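Local atomic coordinates of accelerated cell death 11 (Arabidopsis thaliana, PDB entry 4NT1), a protein that transfers ceramide-1-phosphate and phytoceramide-1-phosphate selectively between membranes, without transporting ceramide itself. Residues K9-I14 with A174-H179; S15-K20 with S38-L43; G49-A54 with Y157-R162; S77-M82 with T192-L197; K113-Q118 with T133-Q138. One frame throughout, in Å; residues are numbered along the deposited sequence. Where two conformers were deposited one is given.

Interaction 1 of 5, residues K9-I14 with A174-H179; sequences KPLRKI and AAAKIH
Arg-12 lays the aliphatic part of its side chain across the imidazole of His-179, and this pair carries the contact. Arg-12 CG sits over the centre of the ring as a CH-pi contact, 3.7 Å from the His-179 centroid and 14° off the ring normal. The nearest ring atom is His-179 CE1, 3.6 Å from Arg-12 CG. With CG beside the backbone N (chi1 -52°) and the chain extended from there to NE, the arginine methylenes are laid across the imidazole, at a slant to the histidine side chain. The guanidinium ends up tilted only 11° from the imidazole plane, but displaced along the chain, and its NH2 comes to 4.0 Å from Ala-175 CB. On its other face the His-179 ring carries CG2 of its own neighbour Ile-178, near the rim.

Deeper in, Leu-11 points at helix 173-199. Its CD1 meets Ala-176 CB at 4.2 Å, and its CB lies 4.3 Å from His-179 CB. The segment axes run nearly parallel, 20° apart, with Leu-11 and the Arg-12/His-179 pair between them.

Polar ends are held by residues beyond the two segments. Arg-12 NE forms a salt bridge with Glu-171, and His-179 ND1 is hydrogen-bonded to Ser-15 OG, which helps fix how the ring is turned. The arginine charge is probably balanced in part by Glu-171 while its methylenes cover the imidazole: at this end of the molecule the helices meet through carbon, with the charges paired at the flank.

Interaction 2 of 5, residues S15-K20 with S38-L43; sequences SAAFKK and SHACSL
Ala-17 and Ala-40 meet methyl to methyl, CB to CB at 3.8 Å, where the two segments come closest. Beside them Leu-43 reaches across with one branch, and its CD1 lies 3.7 Å from Ala-17 CB. On the buried flank Phe-18 packs against the partner: Ala-40 CB rests over one face of its ring, offset toward the rim, and is 4.0 Å from Phe-18 CE2. That same CE2 stands 3.4 Å from Ala-40 O, a carbon-to-oxygen contact with the carbonyl of the same residue. Phe-18 starts off along the side of its helix, but with CG set beside the backbone N (chi1 -77°) the ring swings toward the partner, far enough for CZ to come 4.1 Å from Cys-41 N.

The next shell holds the ring in place. Tyr-183 meets the Phe-18 ring edge-to-face from helix 173-199, and Leu-190 of that helix and Leu-109 of helix 98-121 pack on it as well. Cys-41 turns away from helix 10-25 onto Val-105 and Leu-109, while its carbonyl oxygen is hydrogen-bonded to Tyr-62 OH.

With alanine facing alanine, the segment axes approach to 9.3 Å and run antiparallel at 147°. Helices 10-25 and 34-51 follow one another in the chain, so this contact helps close an antiparallel helical hairpin. Phe-18 and Cys-41 join that hairpin to the long helices 98-121 and 173-199, as befits the all-helical, two-layered sandwich of the GLTP fold.

Interaction 3 of 5, residues G49-A54 with Y157-R162; sequences GCLGIA and YALPTR
The five-membered ring of Pro-160 is pushed against the end of helix 34-51, with its CG and CD facing two backbone carbonyls. Pro-160 CG lies 3.4 Å from Cys-50 O, and Pro-160 CD lies 3.6 Å from Leu-51 O. These are contacts of C-H groups with oxygen rather than of ring with ring. The ring also touches Met-168 of helix 162-168, a residue that packs on Cys-50 too, so helix and loop share a neighbour.

One residue earlier, Leu-159 brings its CD2 branch against the same helix end. Its side chain leaves the backbone obliquely to the partner, but CD2 reaches 3.4 Å from Leu-51 O and 4.2 Å from Leu-51 CB. Past the helix, Gly-52 turns the chain with a positive phi of 93°, which carries Ile-53 round to Ala-158. There Ile-53 CG2 meets Ala-158 CB at 3.9 Å. Ile-53 holds CG1 anti to its backbone N (chi1 179°), which leads the longer arm away and leaves the CG2 methyl for the contact.

A water bridges the two backbones: it accepts from Ile-53 N at 3.2 Å and donates to Ala-158 O at 3.2 Å.

Carbonyl oxygens at a helix C-terminus would be expected to carry partial negative charge, and here they face proline and leucine carbons. The ring CD, bonded to an amide nitrogen, is probably the more polarised of these C-H groups. The loop is joined to the helix end by C-H to carbonyl contacts, two apolar pairs and one water, at the protein surface.

Interaction 4 of 5, residues S77-M82 with T192-L197; sequences STLVVM and TYLDNL
Leu-79 and Val-80 open helix 79-88 and pack against Leu-194, Leu-197 and Tyr-193 of helix 173-199, joining two helices of the all-helical GLTP fold near its sodium-bearing end.

The apolar contacts form the body. Leu-79 CD1 and Leu-194 CD2 meet at 3.6 Å, branch against branch, while Leu-79 CB receives Leu-197 CD1 at 4.1 Å. The other branch of Leu-197 goes to the neighbouring residue, with CD2 lying 3.9 Å from Val-80 CG2; thus one leucine straddles both. Around them Leu-79 also touches Val-34 and Phe-37 of helix 34-51 and Leu-102 of helix 98-121, and Leu-194 touches Phe-37.

Polar contacts lie at the helix start. Thr-78 is the N-cap: its OG1 accepts from Val-81 N at 3.2 Å in a nearly straight bond of 167°, which fixes the first turn that presents Leu-79 and Val-80.

Tyr-193 links the two kinds. Its CG stands anti to the backbone N (chi1 172°), sending the ring along toward helix 79-88. A water lies 2.8 Å from Tyr-193 OH and accepts a weak bond from Val-80 N, and Tyr-193 OH itself lies 3.7 Å from Val-80 CG2.

Interaction 5 of 5, residues K113-Q118 with T133-Q138; sequences KVLFEQ and TKSYAQ
Val-114 and Leu-115 pack against Ser-135 in a close helix-to-helix contact between two successive helices, 98-121 and 129-139; segments 113-118 and 133-138 run antiparallel at 148° with their axes 8.3 Å apart. The small Ser-135 sits where the segments come nearest, its CA opposite that of Leu-115. Val-114 CG1 lies 3.6 Å from Ser-135 CA, and Ser-135 CB comes to 3.4 Å from Leu-115 N, so the serine is set against the backbone of the other helix. Its hydroxyl takes the position between backbone N and carbonyl carbon (chi1 62°), where it bonds back to Pro-131 O and Ala-132 O of its own helix. Ser-135 OG therefore spends its proton at home and meets helix 98-121 only through van der Waals contact, 3.8 Å from Leu-115 CB.

Longer side chains flank this centre. Gln-138 extends over Val-114 on one flank, its NE2 3.7 Å from Val-114 CG2. Gln-118 bends at chi2 (-68°) and crosses Lys-134 at about a right angle, with its OE1 3.4 Å from Lys-134 CD; the ammonium lies farther off.

On the far side of helix 129-139, Tyr-136 points away and its OH is hydrogen-bonded to His-144 ND1. His-144 is a binding residue for the sphingoid-base 1-phosphate lipid. Tyr-136 is thus placed to act as a second-shell residue, consistent with a part in positioning His-144 in the lipid site of the GLTP fold.

In the fold
Interaction 2 is the most buried of the five and interaction 3 the most exposed; 1, 4 and 5 are partly buried. Interactions 1 and 2 share helix 10-25, and they touch where His-179 meets Ser-15. Helix 34-51 serves both 2 and 3, while helix 173-199 serves 1 and 4 at places far apart along its length. Leu-11 reaches Phe-116 to join 1 with 5, and Leu-51 reaches Leu-115 to join 3 with 5. Chemistry follows place: methyls and an aromatic ring inside, an arginine-over-imidazole contact at the flank of 1, long polar side chains bordering 5, and bridging waters in 3 and 4.

Interaction 1 of 5, residues K9-I14 with A174-H179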
# COMPACT_ATOMS: atom_id res chain seq x y z
N LYS A 9 4.42 -16.42 8.99
CA LYS A 9 3.38 -16.27 7.98
C LYS A 9 3.14 -14.79 7.65
O LYS A 9 2.25 -14.16 8.21
CB LYS A 9 2.08 -16.91 8.46
CG LYS A 9 2.17 -18.41 8.74
CD LYS A 9 2.49 -19.20 7.48
CE LYS A 9 2.31 -20.69 7.70
NZ LYS A 9 2.84 -21.51 6.58
N PRO A 10 3.95 -14.25 6.72
CA PRO A 10 3.90 -12.81 6.42
C PRO A 10 2.54 -12.30 5.95
O PRO A 10 2.16 -11.19 6.32
CB PRO A 10 4.96 -12.64 5.32
CG PRO A 10 5.24 -14.04 4.81
CD PRO A 10 5.01 -14.94 5.98
N LEU A 11 1.82 -13.08 5.15
CA LEU A 11 0.49 -12.66 4.71
C LEU A 11 -0.47 -12.59 5.88
O LEU A 11 -1.42 -11.81 5.87
CB LEU A 11 -0.09 -13.63 3.68
CG LEU A 11 0.25 -13.38 2.21
CD1 LEU A 11 -0.54 -14.32 1.32
CD2 LEU A 11 -0.04 -11.93 1.86
N ARG A 12 -0.26 -13.44 6.88
CA ARG A 12 -1.15 -13.47 8.03
C ARG A 12 -0.86 -12.29 8.97
O ARG A 12 -1.77 -11.74 9.57
CB ARG A 12 -1.03 -14.81 8.76
CG ARG A 12 -1.20 -16.01 7.83
CD ARG A 12 -1.35 -17.35 8.55
NE ARG A 12 -1.41 -18.44 7.59
CZ ARG A 12 -1.73 -19.70 7.88
NH1 ARG A 12 -2.04 -20.05 9.12
NH2 ARG A 12 -1.75 -20.61 6.91
N LYS A 13 0.40 -11.90 9.07
CA LYS A 13 0.75 -10.71 9.84
C LYS A 13 0.15 -9.48 9.16
O LYS A 13 -0.37 -8.57 9.83
CB LYS A 13 2.27 -10.55 9.94
CG LYS A 13 2.93 -11.66 10.76
CD LYS A 13 4.44 -11.52 10.74
CE LYS A 13 4.87 -10.17 11.27
NZ LYS A 13 6.33 -9.93 11.11
N ILE A 14 0.21 -9.45 7.84
CA ILE A 14 -0.42 -8.38 7.08
C ILE A 14 -1.94 -8.34 7.29
O ILE A 14 -2.51 -7.28 7.57
CB ILE A 14 -0.11 -8.49 5.59
CG1 ILE A 14 1.34 -8.09 5.34
CG2 ILE A 14 -1.06 -7.62 4.79
CD1 ILE A 14 1.85 -8.47 3.93
N ALA A 174 -5.22 -22.05 -1.24
CA ALA A 174 -6.42 -21.84 -0.42
C ALA A 174 -6.21 -20.80 0.68
O ALA A 174 -7.02 -19.88 0.83
CB ALA A 174 -6.91 -23.17 0.17
N ALA A 175 -5.14 -20.95 1.45
CA ALA A 175 -4.86 -20.06 2.58
C ALA A 175 -4.49 -18.66 2.09
O ALA A 175 -4.87 -17.66 2.69
CB ALA A 175 -3.74 -20.62 3.43
N ALA A 176 -3.71 -18.61 1.02
CA ALA A 176 -3.32 -17.34 0.43
C ALA A 176 -4.55 -16.57 -0.05
O ALA A 176 -4.66 -15.36 0.15
CB ALA A 176 -2.32 -17.57 -0.71
N LYS A 177 -5.49 -17.27 -0.68
CA LYS A 177 -6.72 -16.60 -1.12
C LYS A 177 -7.45 -15.98 0.08
O LYS A 177 -7.93 -14.86 0.01
CB LYS A 177 -7.64 -17.57 -1.85
CG LYS A 177 -8.86 -16.91 -2.48
CD LYS A 177 -9.73 -17.97 -3.17
CE LYS A 177 -10.87 -17.35 -3.97
NZ LYS A 177 -11.71 -18.41 -4.59
N ILE A 178 -7.52 -16.73 1.17
CA ILE A 178 -8.24 -16.22 2.34
C ILE A 178 -7.60 -14.95 2.90
O ILE A 178 -8.29 -13.96 3.21
CB ILE A 178 -8.35 -17.30 3.43
CG1 ILE A 178 -9.46 -18.28 3.04
CG2 ILE A 178 -8.61 -16.67 4.79
CD1 ILE A 178 -9.35 -19.63 3.70
N HIS A 179 -6.28 -14.96 3.04
CA HIS A 179 -5.61 -13.81 3.65
C HIS A 179 -5.45 -12.64 2.70
O HIS A 179 -5.46 -11.49 3.13
CB HIS A 179 -4.29 -14.23 4.27
CG HIS A 179 -4.46 -15.06 5.49
ND1 HIS A 179 -4.63 -14.51 6.75
CD2 HIS A 179 -4.52 -16.41 5.66
CE1 HIS A 179 -4.77 -15.48 7.63
NE2 HIS A 179 -4.71 -16.64 7.00

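Interaction 2 of 5, residues S15-K20 with S38-L43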
# COMPACT_ATOMS: atom_id res chain seq x y z
N SER A 15 -2.61 -9.48 7.15
CA SER A 15 -4.07 -9.46 7.29
C SER A 15 -4.51 -9.08 8.71
O SER A 15 -5.50 -8.38 8.90
CB SER A 15 -4.70 -10.79 6.84
OG SER A 15 -4.37 -11.84 7.73
N ALA A 16 -3.75 -9.53 9.71
CA ALA A 16 -4.09 -9.22 11.10
C ALA A 16 -3.94 -7.72 11.37
O ALA A 16 -4.79 -7.12 12.02
CB ALA A 16 -3.20 -10.02 12.06
N ALA A 17 -2.85 -7.14 10.88
CA ALA A 17 -2.58 -5.73 11.14
C ALA A 17 -3.63 -4.85 10.48
O ALA A 17 -4.11 -3.88 11.07
CB ALA A 17 -1.17 -5.35 10.65
N PHE A 18 -4.01 -5.20 9.25
CA PHE A 18 -4.98 -4.37 8.54
C PHE A 18 -6.42 -4.56 9.02
O PHE A 18 -7.21 -3.62 8.99
CB PHE A 18 -4.79 -4.51 7.03
CG PHE A 18 -3.60 -3.72 6.55
CD1 PHE A 18 -3.75 -2.39 6.15
CD2 PHE A 18 -2.33 -4.27 6.57
CE1 PHE A 18 -2.65 -1.64 5.76
CE2 PHE A 18 -1.22 -3.53 6.17
CZ PHE A 18 -1.38 -2.21 5.76
N LYS A 19 -6.74 -5.76 9.48
CA LYS A 19 -8.01 -6.00 10.15
C LYS A 19 -8.18 -5.01 11.30
O LYS A 19 -9.23 -4.40 11.46
CB LYS A 19 -8.09 -7.45 10.64
CG LYS A 19 -9.41 -7.78 11.32
CD LYS A 19 -9.48 -9.24 11.75
CE LYS A 19 -10.15 -10.09 10.69
NZ LYS A 19 -11.59 -9.75 10.52
N LYS A 20 -7.13 -4.84 12.10
CA LYS A 20 -7.18 -3.92 13.24
C LYS A 20 -7.41 -2.48 12.82
O LYS A 20 -8.18 -1.76 13.46
CB LYS A 20 -5.89 -4.00 14.07
CG LYS A 20 -5.73 -5.30 14.85
CD LYS A 20 -4.39 -5.31 15.57
CE LYS A 20 -4.16 -6.63 16.28
NZ LYS A 20 -3.91 -7.73 15.31
N SER A 38 1.90 3.09 10.67
CA SER A 38 3.17 3.00 9.94
C SER A 38 3.78 1.59 10.05
O SER A 38 4.32 1.06 9.07
CB SER A 38 4.15 4.09 10.39
OG SER A 38 4.57 3.89 11.74
N HIS A 39 3.66 0.98 11.23
CA HIS A 39 4.11 -0.40 11.42
C HIS A 39 3.38 -1.39 10.49
O HIS A 39 4.00 -2.28 9.91
CB HIS A 39 3.95 -0.83 12.88
CG HIS A 39 4.97 -0.24 13.80
ND1 HIS A 39 5.24 -0.77 15.05
CD2 HIS A 39 5.78 0.84 13.67
CE1 HIS A 39 6.18 -0.04 15.64
NE2 HIS A 39 6.52 0.93 14.82
N ALA A 40 2.06 -1.24 10.37
CA ALA A 40 1.28 -2.11 9.49
C ALA A 40 1.73 -1.95 8.04
O ALA A 40 1.89 -2.92 7.31
CB ALA A 40 -0.20 -1.81 9.62
N CYS A 41 1.93 -0.70 7.63
CA CYS A 41 2.40 -0.42 6.29
C CYS A 41 3.77 -1.06 6.04
O CYS A 41 4.06 -1.49 4.92
CB CYS A 41 2.46 1.09 6.05
SG CYS A 41 0.82 1.87 5.97
N SER A 42 4.59 -1.14 7.08
CA SER A 42 5.92 -1.72 6.94
C SER A 42 5.85 -3.23 6.70
O SER A 42 6.75 -3.81 6.11
CB SER A 42 6.80 -1.38 8.14
OG SER A 42 8.14 -1.78 7.92
N LEU A 43 4.77 -3.86 7.14
CA LEU A 43 4.62 -5.30 6.88
C LEU A 43 4.41 -5.58 5.40
O LEU A 43 4.69 -6.68 4.91
CB LEU A 43 3.47 -5.89 7.70
CG LEU A 43 3.63 -5.81 9.22
CD1 LEU A 43 2.34 -6.28 9.92
CD2 LEU A 43 4.83 -6.63 9.69

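Interaction 3 of 5, residues G49-A54 with Y157-R162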
# COMPACT_ATOMS: atom_id res chain seq x y z
N GLY A 49 9.57 -6.16 -3.17
CA GLY A 49 10.81 -6.84 -3.50
C GLY A 49 10.53 -8.22 -4.06
O GLY A 49 11.22 -8.68 -4.97
N CYS A 50 9.50 -8.87 -3.52
CA CYS A 50 9.08 -10.18 -4.01
C CYS A 50 8.73 -10.16 -5.49
O CYS A 50 9.02 -11.12 -6.19
CB CYS A 50 7.88 -10.70 -3.21
SG CYS A 50 8.28 -11.22 -1.53
N LEU A 51 8.12 -9.07 -5.95
CA LEU A 51 7.68 -8.97 -7.35
C LEU A 51 8.83 -8.76 -8.33
O LEU A 51 8.67 -8.93 -9.54
CB LEU A 51 6.65 -7.85 -7.50
CG LEU A 51 5.41 -8.02 -6.63
CD1 LEU A 51 4.47 -6.84 -6.82
CD2 LEU A 51 4.72 -9.32 -6.98
N GLY A 52 9.99 -8.37 -7.81
CA GLY A 52 11.17 -8.23 -8.65
C GLY A 52 11.43 -6.86 -9.23
O GLY A 52 10.85 -5.86 -8.80
N ILE A 53 12.31 -6.81 -10.22
CA ILE A 53 12.83 -5.55 -10.74
C ILE A 53 11.79 -4.60 -11.32
O ILE A 53 11.98 -3.39 -11.34
CB ILE A 53 13.98 -5.81 -11.76
CG1 ILE A 53 14.50 -4.49 -12.32
CG2 ILE A 53 13.51 -6.73 -12.88
CD1 ILE A 53 15.18 -3.61 -11.28
N ALA A 54 10.66 -5.13 -11.78
CA ALA A 54 9.61 -4.27 -12.32
C ALA A 54 9.22 -3.22 -11.28
O ALA A 54 8.86 -2.10 -11.61
CB ALA A 54 8.39 -5.08 -12.75
N TYR A 157 8.80 -9.46 -17.14
CA TYR A 157 9.21 -10.81 -17.50
C TYR A 157 9.86 -11.50 -16.31
O TYR A 157 9.91 -12.73 -16.23
CB TYR A 157 10.20 -10.79 -18.67
N ALA A 158 10.36 -10.68 -15.38
CA ALA A 158 11.11 -11.18 -14.24
C ALA A 158 10.23 -11.33 -12.99
O ALA A 158 10.74 -11.50 -11.89
CB ALA A 158 12.30 -10.29 -13.95
N LEU A 159 8.92 -11.24 -13.16
CA LEU A 159 8.02 -11.55 -12.05
C LEU A 159 8.24 -13.01 -11.66
O LEU A 159 8.50 -13.85 -12.52
CB LEU A 159 6.56 -11.37 -12.46
CG LEU A 159 6.04 -9.96 -12.68
CD1 LEU A 159 4.76 -9.99 -13.50
CD2 LEU A 159 5.80 -9.25 -11.35
N PRO A 160 8.12 -13.31 -10.37
CA PRO A 160 8.10 -14.73 -9.99
C PRO A 160 6.84 -15.38 -10.54
O PRO A 160 5.87 -14.69 -10.80
CB PRO A 160 8.02 -14.67 -8.46
CG PRO A 160 7.33 -13.37 -8.17
CD PRO A 160 7.85 -12.42 -9.22
N THR A 161 6.86 -16.70 -10.73
CA THR A 161 5.62 -17.43 -11.00
C THR A 161 4.68 -17.26 -9.82
O THR A 161 5.11 -16.97 -8.70
CB THR A 161 5.88 -18.93 -11.22
OG1 THR A 161 6.19 -19.55 -9.96
CG2 THR A 161 7.04 -19.13 -12.20
N ARG A 162 3.39 -17.43 -10.06
CA ARG A 162 2.39 -17.32 -9.01
C ARG A 162 2.71 -18.32 -7.90
O ARG A 162 2.65 -18.00 -6.71
CB ARG A 162 1.00 -17.53 -9.60
CG ARG A 162 -0.13 -17.51 -8.60
CD ARG A 162 -1.44 -17.73 -9.35
NE ARG A 162 -2.58 -17.90 -8.45
CZ ARG A 162 -3.69 -17.18 -8.51
NH1 ARG A 162 -3.83 -16.22 -9.44
NH2 ARG A 162 -4.67 -17.42 -7.65
O HOH W 1 13.24 -9.78 -10.73

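Interaction 4 of 5, residues S77-M82 with T192-L197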
# COMPACT_ATOMS: atom_id res chain seq x y z
N SER A 77 0.67 11.66 17.17
CA SER A 77 -0.36 10.79 17.74
C SER A 77 -1.20 10.11 16.68
O SER A 77 -1.13 8.88 16.51
CB SER A 77 -1.27 11.55 18.71
OG SER A 77 -1.89 12.64 18.06
N THR A 78 -2.00 10.89 15.95
CA THR A 78 -2.96 10.32 15.00
C THR A 78 -2.81 10.94 13.61
O THR A 78 -2.24 12.02 13.48
CB THR A 78 -4.41 10.56 15.44
OG1 THR A 78 -4.72 11.97 15.35
CG2 THR A 78 -4.64 10.07 16.87
N LEU A 79 -3.34 10.27 12.59
CA LEU A 79 -3.24 10.77 11.23
C LEU A 79 -3.91 12.12 11.06
O LEU A 79 -3.39 12.99 10.35
CB LEU A 79 -3.81 9.76 10.21
CG LEU A 79 -3.04 8.44 10.04
CD1 LEU A 79 -3.77 7.50 9.11
CD2 LEU A 79 -1.61 8.68 9.54
N VAL A 80 -5.05 12.31 11.72
CA VAL A 80 -5.76 13.59 11.67
C VAL A 80 -4.91 14.72 12.24
O VAL A 80 -4.76 15.78 11.62
CB VAL A 80 -7.11 13.51 12.41
CG1 VAL A 80 -7.63 14.91 12.74
CG2 VAL A 80 -8.12 12.73 11.58
N VAL A 81 -4.34 14.51 13.42
CA VAL A 81 -3.48 15.51 14.04
C VAL A 81 -2.28 15.81 13.16
O VAL A 81 -1.93 16.98 12.96
CB VAL A 81 -3.05 15.07 15.46
CG1 VAL A 81 -1.89 15.91 15.98
CG2 VAL A 81 -4.24 15.16 16.41
N MET A 82 -1.69 14.76 12.60
CA MET A 82 -0.54 14.88 11.71
C MET A 82 -0.86 15.79 10.53
O MET A 82 -0.11 16.72 10.22
CB MET A 82 -0.14 13.49 11.21
CG MET A 82 1.18 13.41 10.50
SD MET A 82 1.47 11.74 9.86
CE MET A 82 0.41 11.76 8.41
N THR A 192 -10.13 4.39 1.65
CA THR A 192 -11.20 5.38 1.50
C THR A 192 -11.12 6.41 2.64
O THR A 192 -11.28 7.61 2.42
CB THR A 192 -12.59 4.70 1.55
OG1 THR A 192 -12.74 3.83 0.42
CG2 THR A 192 -13.69 5.74 1.51
N TYR A 193 -10.89 5.92 3.85
CA TYR A 193 -10.70 6.79 5.00
C TYR A 193 -9.54 7.75 4.73
O TYR A 193 -9.64 8.94 5.01
CB TYR A 193 -10.43 5.97 6.27
CG TYR A 193 -10.04 6.81 7.47
CD1 TYR A 193 -11.00 7.36 8.30
CD2 TYR A 193 -8.70 7.08 7.74
CE1 TYR A 193 -10.64 8.15 9.39
CE2 TYR A 193 -8.33 7.86 8.83
CZ TYR A 193 -9.31 8.40 9.64
OH TYR A 193 -8.95 9.18 10.71
N LEU A 194 -8.45 7.24 4.17
CA LEU A 194 -7.28 8.09 3.89
C LEU A 194 -7.61 9.14 2.82
O LEU A 194 -7.40 10.33 3.04
CB LEU A 194 -6.07 7.24 3.48
CG LEU A 194 -5.54 6.29 4.55
CD1 LEU A 194 -4.45 5.36 3.99
CD2 LEU A 194 -5.01 7.09 5.74
N ASP A 195 -8.12 8.69 1.68
CA ASP A 195 -8.55 9.62 0.62
C ASP A 195 -9.42 10.73 1.20
O ASP A 195 -9.25 11.89 0.86
CB ASP A 195 -9.36 8.89 -0.46
CG ASP A 195 -8.49 8.21 -1.51
OD1 ASP A 195 -7.27 8.45 -1.56
OD2 ASP A 195 -9.04 7.43 -2.31
N ASN A 196 -10.36 10.36 2.05
CA ASN A 196 -11.28 11.34 2.63
C ASN A 196 -10.61 12.38 3.54
O ASN A 196 -11.05 13.53 3.58
CB ASN A 196 -12.45 10.65 3.35
CG ASN A 196 -13.46 10.06 2.39
OD1 ASN A 196 -13.53 10.46 1.23
ND2 ASN A 196 -14.25 9.11 2.87
N LEU A 197 -9.57 11.99 4.26
CA LEU A 197 -8.80 12.98 5.02
C LEU A 197 -8.31 14.10 4.10
O LEU A 197 -8.31 15.27 4.48
CB LEU A 197 -7.61 12.35 5.74
CG LEU A 197 -7.93 11.34 6.83
CD1 LEU A 197 -6.66 10.89 7.50
CD2 LEU A 197 -8.89 11.95 7.85
O HOH W 2 -6.90 9.66 12.56

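Interaction 5 of 5, residues K113-Q118 with T133-Q138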
# COMPACT_ATOMS: atom_id res chain seq x y z
N LYS A 113 -3.69 -3.76 -2.74
CA LYS A 113 -5.10 -4.15 -2.76
C LYS A 113 -5.54 -4.63 -4.15
O LYS A 113 -6.19 -5.67 -4.27
CB LYS A 113 -6.01 -3.01 -2.31
CG LYS A 113 -7.49 -3.41 -2.29
CD LYS A 113 -8.43 -2.24 -2.06
CE LYS A 113 -8.71 -1.49 -3.33
NZ LYS A 113 -10.16 -1.17 -3.43
N VAL A 114 -5.22 -3.86 -5.19
CA VAL A 114 -5.62 -4.23 -6.56
C VAL A 114 -4.87 -5.46 -7.02
O VAL A 114 -5.44 -6.35 -7.65
CB VAL A 114 -5.38 -3.08 -7.56
CG1 VAL A 114 -5.70 -3.54 -9.01
CG2 VAL A 114 -6.22 -1.87 -7.18
N LEU A 115 -3.58 -5.51 -6.72
CA LEU A 115 -2.79 -6.71 -7.00
C LEU A 115 -3.48 -7.96 -6.45
O LEU A 115 -3.69 -8.95 -7.18
CB LEU A 115 -1.39 -6.58 -6.41
CG LEU A 115 -0.57 -7.86 -6.53
CD1 LEU A 115 -0.26 -8.13 -8.00
CD2 LEU A 115 0.72 -7.71 -5.74
N PHE A 116 -3.83 -7.94 -5.16
CA PHE A 116 -4.51 -9.07 -4.53
C PHE A 116 -5.87 -9.38 -5.18
O PHE A 116 -6.19 -10.54 -5.45
CB PHE A 116 -4.69 -8.82 -3.02
CG PHE A 116 -3.42 -9.00 -2.22
CD1 PHE A 116 -2.21 -9.26 -2.85
CD2 PHE A 116 -3.44 -8.92 -0.83
CE1 PHE A 116 -1.03 -9.43 -2.11
CE2 PHE A 116 -2.28 -9.09 -0.09
CZ PHE A 116 -1.08 -9.35 -0.73
N GLU A 117 -6.67 -8.35 -5.42
CA GLU A 117 -7.95 -8.53 -6.10
C GLU A 117 -7.73 -9.25 -7.43
O GLU A 117 -8.49 -10.14 -7.82
CB GLU A 117 -8.62 -7.18 -6.36
CG GLU A 117 -9.30 -6.56 -5.14
CD GLU A 117 -9.73 -5.11 -5.38
OE1 GLU A 117 -9.16 -4.45 -6.27
OE2 GLU A 117 -10.65 -4.62 -4.68
N GLN A 118 -6.70 -8.83 -8.16
CA GLN A 118 -6.48 -9.37 -9.50
C GLN A 118 -5.92 -10.79 -9.46
O GLN A 118 -6.25 -11.61 -10.33
CB GLN A 118 -5.58 -8.45 -10.33
CG GLN A 118 -6.24 -7.12 -10.67
CD GLN A 118 -7.41 -7.28 -11.61
OE1 GLN A 118 -7.37 -8.11 -12.52
NE2 GLN A 118 -8.47 -6.51 -11.39
N THR A 133 0.63 -6.15 -13.82
CA THR A 133 0.46 -5.09 -14.81
C THR A 133 -0.78 -4.23 -14.56
O THR A 133 -0.72 -3.00 -14.62
CB THR A 133 0.44 -5.65 -16.25
OG1 THR A 133 1.69 -6.26 -16.54
CG2 THR A 133 0.18 -4.53 -17.26
N LYS A 134 -1.92 -4.86 -14.27
CA LYS A 134 -3.16 -4.13 -14.06
C LYS A 134 -3.11 -3.26 -12.80
O LYS A 134 -3.62 -2.14 -12.79
CB LYS A 134 -4.35 -5.08 -13.99
CG LYS A 134 -4.75 -5.66 -15.34
CD LYS A 134 -5.87 -6.68 -15.18
CE LYS A 134 -6.32 -7.23 -16.53
NZ LYS A 134 -7.46 -8.19 -16.39
N SER A 135 -2.51 -3.77 -11.74
CA SER A 135 -2.44 -3.00 -10.50
C SER A 135 -1.47 -1.83 -10.68
O SER A 135 -1.72 -0.73 -10.20
CB SER A 135 -2.05 -3.89 -9.31
OG SER A 135 -0.77 -4.47 -9.49
N TYR A 136 -0.36 -2.05 -11.39
CA TYR A 136 0.58 -0.97 -11.63
C TYR A 136 -0.04 0.12 -12.50
O TYR A 136 0.06 1.31 -12.18
CB TYR A 136 1.87 -1.47 -12.30
CG TYR A 136 2.73 -0.32 -12.74
CD1 TYR A 136 3.55 0.34 -11.83
CD2 TYR A 136 2.66 0.17 -14.04
CE1 TYR A 136 4.32 1.42 -12.21
CE2 TYR A 136 3.43 1.27 -14.43
CZ TYR A 136 4.24 1.88 -13.51
OH TYR A 136 5.01 2.96 -13.88
N ALA A 137 -0.68 -0.29 -13.58
CA ALA A 137 -1.25 0.67 -14.54
C ALA A 137 -2.38 1.49 -13.93
O ALA A 137 -2.55 2.66 -14.25
CB ALA A 137 -1.73 -0.06 -15.80
N GLN A 138 -3.18 0.88 -13.05
CA GLN A 138 -4.26 1.61 -12.41
C GLN A 138 -3.75 2.59 -11.35
O GLN A 138 -4.22 3.73 -11.27
CB GLN A 138 -5.28 0.67 -11.78
CG GLN A 138 -6.43 1.40 -11.08
CD GLN A 138 -7.36 0.45 -10.34
OE1 GLN A 138 -7.65 -0.64 -10.83
NE2 GLN A 138 -7.83 0.86 -9.17